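Side-chain contacts in adenylation domain (Streptomyces sp., PDB 5N9X), which belongs to the ANL superfamily of AMP-binding enzymes as an adenylation domain and is modelled with ATP and threonine bound in its pockets: residues 22-27 and 44-49; 32-37 and 198-203; 346-349 and 355-358. One frame throughout, in Å; residues are numbered along the deposited sequence.

Contact 1. Residues 22-27 and 44-49; sequences DLFSRA and ISYGLL
L49, whose side chain meets the ring of F24 across this contact, is anchored by its own backbone: L49 N reaches S45 O at 2.9 Å, closing the first turn of helix 46-62. One residue earlier, L48 N donates to S45 OG at 3.0 Å with an angle of 156°, and only weakly to S45 O as well. Serine suits this N-cap position because its short hydroxyl can turn back to meet an amide of the first turn, which has no preceding helical carbonyl to bond to. With the helix start fixed in this way, Y46 and L49, three residues apart, present their side chains together to helix 20-30.

The ring of F24 touches both. With CG anti to the backbone N (chi1 -177°), it extends toward 44-49 although the CB of F24 does not point there, and it carries one corner to each partner: F24 CE1 lies 3.6 Å from Y46 CD1, while F24 CZ lies 3.7 Å from L49 CG, with L49 CD2 a little farther from the same carbon. The two rings meet obliquely, as ordinary apolar packing. One turn further on, A27 adds its methyl, with A27 CB 4.1 Å from Y46 CE1; so small a side chain lets the tyrosine ring lie close to the helix backbone. Tyrosine suits a place with both needs, since its ring joins the apolar cluster while Y46 OH is hydrogen-bonded to A226 O.

All four touching side chains are buried. L86 of helix 79-90 and W219 of helix 213-222 also pack on F24, and A36 of strand 35-39 lies against both Y46 and L49. What results is a helix-to-helix apolar interface beside a beta hairpin, strands 35-39 and 42-45, whose second strand runs straight into an N-capped helix.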
loop_
_atom_site.group_PDB
_atom_site.type_symbol
_atom_site.label_atom_id
_atom_site.label_comp_id
_atom_site.label_asym_id
_atom_site.label_seq_id
_atom_site.Cartn_x
_atom_site.Cartn_y
_atom_site.Cartn_z
ATOM N N ASP A 22 -19.767 10.346 5.998
ATOM C CA ASP A 22 -20.187 11.644 5.498
ATOM C C ASP A 22 -19.845 11.779 4.015
ATOM O O ASP A 22 -20.691 12.184 3.203
ATOM C CB ASP A 22 -19.516 12.794 6.270
ATOM C CG ASP A 22 -19.983 12.917 7.729
ATOM O OD1 ASP A 22 -21.163 12.618 8.038
ATOM O OD2 ASP A 22 -19.145 13.361 8.559
ATOM N N LEU A 23 -18.600 11.452 3.663
ATOM C CA LEU A 23 -18.139 11.565 2.280
ATOM C C LEU A 23 -18.984 10.751 1.319
ATOM O O LEU A 23 -19.402 11.260 0.276
ATOM C CB LEU A 23 -16.662 11.158 2.131
ATOM C CG LEU A 23 -15.605 11.950 2.928
ATOM C CD1 LEU A 23 -14.195 11.400 2.664
ATOM C CD2 LEU A 23 -15.648 13.475 2.737
ATOM N N PHE A 24 -19.238 9.498 1.663
ATOM C CA PHE A 24 -20.100 8.673 0.837
ATOM C C PHE A 24 -21.536 9.220 0.784
ATOM O O PHE A 24 -22.189 9.153 -0.258
ATOM C CB PHE A 24 -20.140 7.232 1.334
ATOM C CG PHE A 24 -20.970 6.328 0.465
ATOM C CD1 PHE A 24 -20.736 6.259 -0.900
ATOM C CD2 PHE A 24 -21.973 5.552 1.003
ATOM C CE1 PHE A 24 -21.490 5.426 -1.710
ATOM C CE2 PHE A 24 -22.744 4.726 0.196
ATOM C CZ PHE A 24 -22.499 4.663 -1.163
ATOM N N SER A 25 -22.020 9.739 1.911
ATOM C CA SER A 25 -23.382 10.256 2.010
ATOM C C SER A 25 -23.593 11.438 1.075
ATOM O O SER A 25 -24.559 11.501 0.317
ATOM C CB SER A 25 -23.686 10.659 3.451
ATOM O OG SER A 25 -24.798 11.528 3.506
ATOM N N ARG A 26 -22.665 12.373 1.129
ATOM C CA ARG A 26 -22.705 13.520 0.250
ATOM C C ARG A 26 -22.752 13.085 -1.218
ATOM O O ARG A 26 -23.716 13.348 -1.915
ATOM C CB ARG A 26 -21.502 14.410 0.524
ATOM C CG ARG A 26 -21.457 15.661 -0.275
ATOM C CD ARG A 26 -20.027 15.960 -0.550
ATOM N NE ARG A 26 -19.536 17.043 0.293
ATOM C CZ ARG A 26 -18.246 17.297 0.495
ATOM N NH1 ARG A 26 -17.312 16.530 -0.068
ATOM N NH2 ARG A 26 -17.886 18.308 1.278
ATOM N N ALA A 27 -21.721 12.382 -1.670
ATOM C CA ALA A 27 -21.673 11.914 -3.048
ATOM C C ALA A 27 -22.910 11.109 -3.454
ATOM O O ALA A 27 -23.398 11.252 -4.575
ATOM C CB ALA A 27 -20.423 11.082 -3.261
ATOM N N ILE A 44 -23.491 -0.786 -10.240
ATOM C CA ILE A 44 -24.333 -0.347 -9.150
ATOM C C ILE A 44 -24.229 1.166 -9.011
ATOM O O ILE A 44 -23.125 1.741 -8.962
ATOM C CB ILE A 44 -23.964 -1.018 -7.816
ATOM C CG1 ILE A 44 -23.900 -2.528 -7.983
ATOM C CG2 ILE A 44 -24.959 -0.662 -6.764
ATOM C CD1 ILE A 44 -22.519 -3.048 -8.241
ATOM N N SER A 45 -25.402 1.789 -8.962
ATOM C CA SER A 45 -25.553 3.210 -8.711
ATOM C C SER A 45 -25.235 3.581 -7.270
ATOM O O SER A 45 -25.463 2.788 -6.350
ATOM C CB SER A 45 -26.977 3.648 -9.049
ATOM O OG SER A 45 -27.848 3.387 -7.971
ATOM N N TYR A 46 -24.715 4.789 -7.090
ATOM C CA TYR A 46 -24.511 5.366 -5.770
ATOM C C TYR A 46 -25.763 5.224 -4.907
ATOM O O TYR A 46 -25.699 4.648 -3.823
ATOM C CB TYR A 46 -24.110 6.832 -5.898
ATOM C CG TYR A 46 -22.619 7.038 -5.997
ATOM C CD1 TYR A 46 -21.836 7.182 -4.853
ATOM C CD2 TYR A 46 -21.991 7.089 -7.240
ATOM C CE1 TYR A 46 -20.471 7.368 -4.953
ATOM C CE2 TYR A 46 -20.642 7.271 -7.352
ATOM C CZ TYR A 46 -19.876 7.413 -6.212
ATOM O OH TYR A 46 -18.512 7.601 -6.327
ATOM N N GLY A 47 -26.895 5.710 -5.409
ATOM C CA GLY A 47 -28.185 5.551 -4.743
ATOM C C GLY A 47 -28.488 4.156 -4.206
ATOM O O GLY A 47 -28.933 4.020 -3.056
ATOM N N LEU A 48 -28.248 3.121 -5.013
ATOM C CA LEU A 48 -28.562 1.751 -4.581
ATOM C C LEU A 48 -27.508 1.180 -3.619
ATOM O O LEU A 48 -27.854 0.477 -2.664
ATOM C CB LEU A 48 -28.754 0.828 -5.802
ATOM C CG LEU A 48 -28.913 -0.678 -5.506
ATOM C CD1 LEU A 48 -30.259 -1.055 -4.862
ATOM C CD2 LEU A 48 -28.669 -1.515 -6.797
ATOM N N LEU A 49 -26.235 1.484 -3.866
ATOM C CA LEU A 49 -25.177 1.169 -2.906
ATOM C C LEU A 49 -25.482 1.803 -1.532
ATOM O O LEU A 49 -25.368 1.142 -0.493
ATOM C CB LEU A 49 -23.810 1.632 -3.435
ATOM C CG LEU A 49 -22.561 1.279 -2.601
ATOM C CD1 LEU A 49 -22.587 -0.180 -2.067
ATOM C CD2 LEU A 49 -21.257 1.564 -3.341
#

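Contact 2. Residues 32-37 and 198-203; sequences PDRTAL and SADDRW
A type I beta turn, S198 to D201, leads into strand 202-205, and R34 grips it by the carbonyl of A199 and the carboxylate of D200. R34 NH2 donates to A199 O at 2.8 Å, approaching from well above the carbonyl plane, while R34 NE adds a weak bond to the same oxygen and also has G225 O as a partner. Bending of the arginine chain at chi3 (75°) turns the guanidinium so that the A199 methyl lies over one of its faces, A199 CB being 3.6 Å from R34 NE. Alanine fits here because it is small enough to let the arginine reach the main chain.

R34 leads into strand 35-39, which belongs to the same four-stranded mixed sheet as 202-205, with strand 227-230 between them. Near the surface, D200 OD1 forms a salt bridge with R34 NH2 at 3.4 Å, although the CB of D200 points away from the arginine.

The turn is itself well braced. D201 N bonds to S198 O, and S198 OG accepts from D200 N at 3.0 Å in an ST turn. D201 OD2 takes S198 N on its anti side, whereas D201 OD1 forms a salt bridge with R279 and a hydrogen bond with T252.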
loop_
_atom_site.group_PDB
_atom_site.type_symbol
_atom_site.label_atom_id
_atom_site.label_comp_id
_atom_site.label_asym_id
_atom_site.label_seq_id
_atom_site.Cartn_x
_atom_site.Cartn_y
_atom_site.Cartn_z
ATOM N N PRO A 32 -26.926 10.329 -7.075
ATOM C CA PRO A 32 -27.448 8.976 -6.862
ATOM C C PRO A 32 -27.554 8.124 -8.122
ATOM O O PRO A 32 -27.562 6.890 -8.035
ATOM C CB PRO A 32 -28.851 9.234 -6.272
ATOM C CG PRO A 32 -29.254 10.529 -6.815
ATOM C CD PRO A 32 -27.968 11.344 -6.838
ATOM N N ASP A 33 -27.638 8.784 -9.270
ATOM C CA ASP A 33 -27.778 8.112 -10.554
ATOM C C ASP A 33 -26.441 7.622 -11.121
ATOM O O ASP A 33 -26.415 6.681 -11.931
ATOM C CB ASP A 33 -28.465 9.051 -11.552
ATOM C CG ASP A 33 -27.740 10.393 -11.674
ATOM O OD1 ASP A 33 -27.161 10.866 -10.658
ATOM O OD2 ASP A 33 -27.716 10.962 -12.791
ATOM N N ARG A 34 -25.340 8.241 -10.698
ATOM C CA ARG A 34 -24.009 7.825 -11.154
ATOM C C ARG A 34 -23.634 6.414 -10.704
ATOM O O ARG A 34 -24.147 5.914 -9.691
ATOM C CB ARG A 34 -22.933 8.824 -10.676
ATOM C CG ARG A 34 -23.073 10.215 -11.260
ATOM C CD ARG A 34 -21.856 11.069 -10.974
ATOM N NE ARG A 34 -20.708 10.708 -11.799
ATOM C CZ ARG A 34 -20.629 10.915 -13.112
ATOM N NH1 ARG A 34 -21.641 11.483 -13.767
ATOM N NH2 ARG A 34 -19.537 10.560 -13.771
ATOM N N THR A 35 -22.721 5.788 -11.449
ATOM C CA THR A 35 -22.276 4.425 -11.148
ATOM C C THR A 35 -21.196 4.449 -10.070
ATOM O O THR A 35 -20.128 5.039 -10.266
ATOM C CB THR A 35 -21.712 3.712 -12.412
ATOM O OG1 THR A 35 -22.681 3.732 -13.474
ATOM C CG2 THR A 35 -21.355 2.263 -12.112
ATOM N N ALA A 36 -21.458 3.812 -8.935
ATOM C CA ALA A 36 -20.455 3.732 -7.891
ATOM C C ALA A 36 -19.508 2.543 -8.143
ATOM O O ALA A 36 -18.283 2.674 -8.033
ATOM C CB ALA A 36 -21.121 3.620 -6.527
ATOM N N LEU A 37 -20.083 1.386 -8.470
ATOM C CA LEU A 37 -19.291 0.184 -8.686
ATOM C C LEU A 37 -19.527 -0.370 -10.072
ATOM O O LEU A 37 -20.668 -0.414 -10.545
ATOM C CB LEU A 37 -19.608 -0.893 -7.639
ATOM C CG LEU A 37 -19.541 -0.533 -6.150
ATOM C CD1 LEU A 37 -19.909 -1.739 -5.317
ATOM C CD2 LEU A 37 -18.167 0.001 -5.738
ATOM N N SER A 198 -12.507 14.406 -10.389
ATOM C CA SER A 198 -13.915 14.741 -10.576
ATOM C C SER A 198 -14.789 13.494 -10.617
ATOM O O SER A 198 -14.286 12.368 -10.743
ATOM C CB SER A 198 -14.117 15.553 -11.860
ATOM O OG SER A 198 -14.383 14.710 -12.947
ATOM N N ALA A 199 -16.099 13.715 -10.527
ATOM C CA ALA A 199 -17.087 12.660 -10.682
ATOM C C ALA A 199 -16.926 11.837 -11.980
ATOM O O ALA A 199 -17.394 10.707 -12.051
ATOM C CB ALA A 199 -18.471 13.258 -10.621
ATOM N N ASP A 200 -16.267 12.391 -12.995
ATOM C CA ASP A 200 -16.142 11.688 -14.267
ATOM C C ASP A 200 -15.053 10.604 -14.274
ATOM O O ASP A 200 -14.993 9.772 -15.190
ATOM C CB ASP A 200 -15.874 12.697 -15.383
ATOM C CG ASP A 200 -17.052 13.618 -15.619
ATOM O OD1 ASP A 200 -18.199 13.139 -15.617
ATOM O OD2 ASP A 200 -16.830 14.827 -15.791
ATOM N N ASP A 201 -14.194 10.608 -13.256
ATOM C CA ASP A 201 -13.084 9.659 -13.216
ATOM C C ASP A 201 -13.522 8.186 -13.059
ATOM O O ASP A 201 -14.632 7.880 -12.613
ATOM C CB ASP A 201 -12.094 10.056 -12.091
ATOM C CG ASP A 201 -11.196 11.228 -12.490
ATOM O OD1 ASP A 201 -10.572 11.140 -13.564
ATOM O OD2 ASP A 201 -11.130 12.236 -11.749
ATOM N N ARG A 202 -12.644 7.287 -13.495
ATOM C CA ARG A 202 -12.769 5.877 -13.204
ATOM C C ARG A 202 -11.517 5.429 -12.464
ATOM O O ARG A 202 -10.403 5.544 -12.995
ATOM C CB ARG A 202 -12.946 5.051 -14.469
ATOM C CG ARG A 202 -14.368 4.937 -14.984
ATOM C CD ARG A 202 -14.519 5.746 -16.249
ATOM N NE ARG A 202 -15.761 5.442 -16.939
ATOM C CZ ARG A 202 -16.024 5.810 -18.190
ATOM N NH1 ARG A 202 -15.126 6.498 -18.886
ATOM N NH2 ARG A 202 -17.186 5.487 -18.749
ATOM N N TRP A 203 -11.704 4.921 -11.248
ATOM C CA TRP A 203 -10.602 4.434 -10.436
ATOM C C TRP A 203 -10.568 2.909 -10.542
ATOM O O TRP A 203 -11.612 2.258 -10.596
ATOM C CB TRP A 203 -10.765 4.870 -8.983
ATOM C CG TRP A 203 -10.541 6.343 -8.732
ATOM C CD1 TRP A 203 -11.285 7.383 -9.214
ATOM C CD2 TRP A 203 -9.539 6.924 -7.898
ATOM N NE1 TRP A 203 -10.796 8.567 -8.749
ATOM C CE2 TRP A 203 -9.719 8.323 -7.945
ATOM C CE3 TRP A 203 -8.503 6.400 -7.123
ATOM C CZ2 TRP A 203 -8.893 9.211 -7.244
ATOM C CZ3 TRP A 203 -7.700 7.266 -6.425
ATOM C CH2 TRP A 203 -7.895 8.666 -6.489
#

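Contact 3. Residues 346-349 and 355-358; sequences HRIV and DAAT
R347 and D355 cross at about a right angle, the guanidinium meeting one carboxylate oxygen with two of its nitrogens. R347 NE donates to D355 OD1 at 2.6 Å, using the syn lone pair of that oxygen, and R347 NH2 lies equally near it in a bond that counts as weak; both are well bent. The guanidinium and carboxylate planes stand 55° apart, and both nitrogens converge on one oxygen, unlike the coplanar two-to-two bridge that the same residues can form. The carboxylate lies at the guanidinium edge, and V349 CG2 sits 4.0 Å above one face, displaced toward the rim. A bend at chi3 (77°) brings the arginine's end back toward the aspartate, and R347 NH2 has a second partner in G353 O, so the loop between the segments is also tied to this side chain. Arginine suits the place, having several N-H groups to share between a carboxylate and a carbonyl.

Beside the salt bridge the backbones join. A356 N donates to I348 O at 2.8 Å, and D355 CA makes a CA-H...O contact with that same oxygen. I348 CG2, anti to its own amide nitrogen, touches the methyl of A356, 4.0 Å from A356 CB; alanine is small enough to let the chains approach here. A single beta bridge joins V349 with D355.

Strand 345-349 thus holds the middle of the loop that leads to its antiparallel neighbour, strand 362-367, whose W365 packs on R347 and V349. From strand 400-410, next in the sheet, Y401 touches R347, while V408 and R410 lie against I348.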
loop_
_atom_site.group_PDB
_atom_site.type_symbol
_atom_site.label_atom_id
_atom_site.label_comp_id
_atom_site.label_asym_id
_atom_site.label_seq_id
_atom_site.Cartn_x
_atom_site.Cartn_y
_atom_site.Cartn_z
ATOM N N HIS A 346 7.417 17.882 9.308
ATOM C CA HIS A 346 8.396 16.802 9.303
ATOM C C HIS A 346 9.772 17.230 9.791
ATOM O O HIS A 346 10.056 18.414 9.926
ATOM C CB HIS A 346 8.512 16.224 7.892
ATOM C CG HIS A 346 9.264 17.107 6.941
ATOM N ND1 HIS A 346 8.753 18.303 6.475
ATOM C CD2 HIS A 346 10.480 16.966 6.360
ATOM C CE1 HIS A 346 9.622 18.858 5.651
ATOM N NE2 HIS A 346 10.678 18.069 5.565
ATOM N N ARG A 347 10.612 16.233 10.049
ATOM C CA ARG A 347 12.000 16.407 10.451
ATOM C C ARG A 347 12.813 15.385 9.656
ATOM O O ARG A 347 12.296 14.333 9.285
ATOM C CB ARG A 347 12.173 16.190 11.973
ATOM C CG ARG A 347 11.765 17.363 12.878
ATOM C CD ARG A 347 12.165 17.126 14.350
ATOM N NE ARG A 347 13.600 17.338 14.608
ATOM C CZ ARG A 347 14.368 16.585 15.403
ATOM N NH1 ARG A 347 13.869 15.545 16.050
ATOM N NH2 ARG A 347 15.652 16.878 15.545
ATOM N N ILE A 348 14.069 15.700 9.380
ATOM C CA ILE A 348 15.007 14.734 8.844
ATOM C C ILE A 348 16.081 14.620 9.904
ATOM O O ILE A 348 16.793 15.582 10.151
ATOM C CB ILE A 348 15.593 15.183 7.498
ATOM C CG1 ILE A 348 14.463 15.644 6.571
ATOM C CG2 ILE A 348 16.380 14.066 6.871
ATOM C CD1 ILE A 348 14.920 16.257 5.239
ATOM N N VAL A 349 16.180 13.458 10.548
ATOM C CA VAL A 349 16.868 13.354 11.831
ATOM C C VAL A 349 18.116 12.456 11.818
ATOM O O VAL A 349 18.103 11.330 11.314
ATOM C CB VAL A 349 15.891 12.852 12.927
ATOM C CG1 VAL A 349 16.355 13.283 14.295
ATOM C CG2 VAL A 349 14.501 13.417 12.686
ATOM N N ASP A 355 18.583 17.703 13.611
ATOM C CA ASP A 355 18.085 18.026 12.269
ATOM C C ASP A 355 19.220 17.976 11.241
ATOM O O ASP A 355 20.300 18.519 11.475
ATOM C CB ASP A 355 17.414 19.398 12.260
ATOM C CG ASP A 355 16.123 19.408 13.039
ATOM O OD1 ASP A 355 15.634 18.307 13.359
ATOM O OD2 ASP A 355 15.585 20.502 13.315
ATOM N N ALA A 356 18.979 17.320 10.111
ATOM C CA ALA A 356 20.043 17.059 9.141
ATOM C C ALA A 356 20.269 18.228 8.178
ATOM O O ALA A 356 19.328 18.936 7.839
ATOM C CB ALA A 356 19.726 15.787 8.352
ATOM N N ALA A 357 21.509 18.414 7.726
ATOM C CA ALA A 357 21.811 19.438 6.717
ATOM C C ALA A 357 21.258 19.058 5.333
ATOM O O ALA A 357 20.943 17.898 5.085
ATOM C CB ALA A 357 23.311 19.667 6.635
ATOM N N THR A 358 21.151 20.041 4.438
ATOM C CA THR A 358 20.740 19.811 3.045
ATOM C C THR A 358 21.684 18.835 2.322
ATOM O O THR A 358 22.911 18.942 2.425
ATOM C CB THR A 358 20.670 21.142 2.263
ATOM O OG1 THR A 358 19.540 21.890 2.718
ATOM C CG2 THR A 358 20.520 20.905 0.769
#

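Starting near the N terminus, contact 1 closes a short loop of 16 residues, bringing helix 20-30 to the junction of strand 42-45 and helix 46-62. Contact 2 begins within that loop, at 32-37, and ends far outside it at 198-203, so the two cross along the chain. They also touch: strands 35-39 and 42-45 pair in the hairpin, where I44 O lies 2.7 Å from A36 N, a probable hydrogen bond. Together they tie the early helices to the sheet holding strand 202-205. Contact 3 follows in series and closes a short loop of five residues after strand 345-349, in a separate sheet, with its centre about 42 Å from that of contact 2.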